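Local coordinates for putative nucleoside-diphosphate-sugar epimerase (Staphylococcus aureus subsp. aureus, PDB 3E48), which probably binds a dinucleotide cofactor such as NAD(P)H through its Rossmann-type domain, as nucleoside-diphosphate-sugar epimerases do, although its own substrate and reaction are not established, at residues 21-26 / 184-189. Sequence-based numbering, arbitrary orientation.
Sequences IANHID and IIKNPD
Ile25 and Lys186 meet through hydrocarbon alone: CD1 of Ile25 lies 4.0 Å from CG of Lys186, a methyl group set against the CG methylene of the lysine. It is a worked example of how two neighbouring helices can meet near their C-terminal ends, with an apolar touch on the inner, sheet-facing side and a polar approach on the outer, solvent-facing one. The inner side is the firmer. The Ile25 side chain stretches out through CG1 (chi2 177°), and its CD1 also comes within 4.5 Å of CG2 of Ile185, so that one methyl meets both residues of the opposing helix. The Ile25 side chain also touches Ile182 of helix 174-186. Ile25 and Ile185 both touch Ile3 of strand 3-6, so this layer continues onto the sheet.

The solvent side is looser. Lys186 is exposed, and its chain leaves extended but bends at chi3 (65°), bringing NZ round to Asn23, whose side chain the lysine crosses at about a right angle. NZ of Lys186 comes within 2.8 Å of the Asn23 atom modelled as ND2, though the orientation of that amide is uncertain.

Helix 11-22 ends in a Schellman motif, with His24 at positive phi and its N bonded to Ile21 O (3.0 Å), and the chain then turns so that Ile25 faces helix 174-186; beyond Lys186, Asn187 forms an Asx turn. Helix 11-22 is the crossover between parallel strands 3-6 and 28-32, the first beta-alpha-beta unit of a Rossmann-type domain that probably binds NAD(P)H, and helix 174-186 packs beside it.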
loop_
_atom_site.group_PDB
_atom_site.type_symbol
_atom_site.label_atom_id
_atom_site.label_comp_id
_atom_site.label_asym_id
_atom_site.label_seq_id
_atom_site.Cartn_x
_atom_site.Cartn_y
_atom_site.Cartn_z
ATOM N N ILE B 21 1.225 -24.058 21.786
ATOM C CA ILE B 21 1.300 -24.816 23.027
ATOM C C ILE B 21 1.258 -26.309 22.707
ATOM O O ILE B 21 2.030 -27.092 23.266
ATOM C CB ILE B 21 0.131 -24.451 23.971
ATOM C CG1 ILE B 21 0.255 -22.990 24.404
ATOM C CG2 ILE B 21 0.111 -25.381 25.175
ATOM C CD1 ILE B 21 1.582 -22.648 25.043
ATOM N N ALA B 22 0.371 -26.699 21.795
ATOM C CA ALA B 22 0.244 -28.106 21.407
ATOM C C ALA B 22 1.516 -28.625 20.735
ATOM O O ALA B 22 1.851 -29.803 20.862
ATOM C CB ALA B 22 -0.951 -28.293 20.477
ATOM N N ASN B 23 2.219 -27.747 20.023
ATOM C CA ASN B 23 3.457 -28.120 19.340
ATOM C C ASN B 23 4.684 -27.952 20.228
ATOM O O ASN B 23 5.817 -28.105 19.773
ATOM C CB ASN B 23 3.644 -27.295 18.062
ATOM C CG ASN B 23 2.741 -27.756 16.934
ATOM O OD1 ASN B 23 1.555 -27.417 16.885
ATOM N ND2 ASN B 23 3.299 -28.550 16.027
ATOM N N HIS B 24 4.442 -27.622 21.491
ATOM C CA HIS B 24 5.504 -27.440 22.472
ATOM C C HIS B 24 6.585 -26.451 22.021
ATOM O O HIS B 24 7.782 -26.713 22.159
ATOM C CB HIS B 24 6.128 -28.804 22.794
ATOM C CG HIS B 24 5.119 -29.861 23.140
ATOM N ND1 HIS B 24 4.244 -29.739 24.198
ATOM C CD2 HIS B 24 4.843 -31.055 22.562
ATOM C CE1 HIS B 24 3.471 -30.810 24.257
ATOM N NE2 HIS B 24 3.815 -31.624 23.276
ATOM N N ILE B 25 6.166 -25.309 21.479
ATOM C CA ILE B 25 7.126 -24.304 21.039
ATOM C C ILE B 25 7.624 -23.566 22.279
ATOM O O ILE B 25 6.848 -22.938 22.995
ATOM C CB ILE B 25 6.486 -23.308 20.047
ATOM C CG1 ILE B 25 5.945 -24.075 18.832
ATOM C CG2 ILE B 25 7.523 -22.289 19.593
ATOM C CD1 ILE B 25 5.223 -23.211 17.813
ATOM N N ASP B 26 8.923 -23.660 22.541
ATOM C CA ASP B 26 9.490 -23.014 23.715
ATOM C C ASP B 26 9.888 -21.568 23.434
ATOM O O ASP B 26 9.983 -21.148 22.278
ATOM C CB ASP B 26 10.704 -23.807 24.216
ATOM C CG ASP B 26 11.041 -23.509 25.664
ATOM O OD1 ASP B 26 10.116 -23.523 26.504
ATOM O OD2 ASP B 26 12.228 -23.272 25.965
ATOM N N ILE B 184 5.409 -22.004 9.593
ATOM C CA ILE B 184 6.444 -21.036 9.253
ATOM C C ILE B 184 7.335 -20.782 10.466
ATOM O O ILE B 184 8.561 -20.819 10.362
ATOM C CB ILE B 184 5.827 -19.705 8.787
ATOM C CG1 ILE B 184 5.043 -19.939 7.491
ATOM C CG2 ILE B 184 6.919 -18.656 8.585
ATOM C CD1 ILE B 184 4.292 -18.723 6.989
ATOM N N ILE B 185 6.709 -20.542 11.614
ATOM C CA ILE B 185 7.436 -20.280 12.851
ATOM C C ILE B 185 8.414 -21.400 13.194
ATOM O O ILE B 185 9.573 -21.144 13.523
ATOM C CB ILE B 185 6.455 -20.091 14.046
ATOM C CG1 ILE B 185 5.639 -18.811 13.853
ATOM C CG2 ILE B 185 7.233 -20.015 15.361
ATOM C CD1 ILE B 185 4.542 -18.613 14.895
ATOM N N LYS B 186 7.942 -22.640 13.100
ATOM C CA LYS B 186 8.753 -23.812 13.427
ATOM C C LYS B 186 9.928 -24.084 12.490
ATOM O O LYS B 186 10.878 -24.768 12.873
ATOM C CB LYS B 186 7.861 -25.055 13.496
ATOM C CG LYS B 186 6.906 -25.061 14.687
ATOM C CD LYS B 186 5.948 -26.240 14.638
ATOM C CE LYS B 186 6.669 -27.572 14.768
ATOM N NZ LYS B 186 5.711 -28.704 14.630
ATOM N N ASN B 187 9.873 -23.560 11.268
ATOM C CA ASN B 187 10.956 -23.780 10.315
ATOM C C ASN B 187 11.515 -22.483 9.734
ATOM O O ASN B 187 10.998 -21.960 8.746
ATOM C CB ASN B 187 10.486 -24.688 9.178
ATOM C CG ASN B 187 11.581 -24.955 8.164
ATOM O OD1 ASN B 187 12.753 -24.661 8.411
ATOM N ND2 ASN B 187 11.211 -25.524 7.024
ATOM N N PRO B 188 12.603 -21.964 10.328
ATOM C CA PRO B 188 13.251 -20.723 9.887
ATOM C C PRO B 188 13.692 -20.697 8.425
ATOM O O PRO B 188 13.988 -19.631 7.879
ATOM C CB PRO B 188 14.428 -20.582 10.853
ATOM C CG PRO B 188 14.764 -22.004 11.178
ATOM C CD PRO B 188 13.390 -22.613 11.392
ATOM N N ASP B 189 13.736 -21.862 7.788
ATOM C CA ASP B 189 14.125 -21.925 6.383
ATOM C C ASP B 189 13.032 -21.360 5.487
ATOM O O ASP B 189 13.271 -21.068 4.320
ATOM C CB ASP B 189 14.437 -23.365 5.978
ATOM C CG ASP B 189 15.891 -23.718 6.185
ATOM O OD1 ASP B 189 16.417 -23.469 7.289
ATOM O OD2 ASP B 189 16.512 -24.247 5.240
#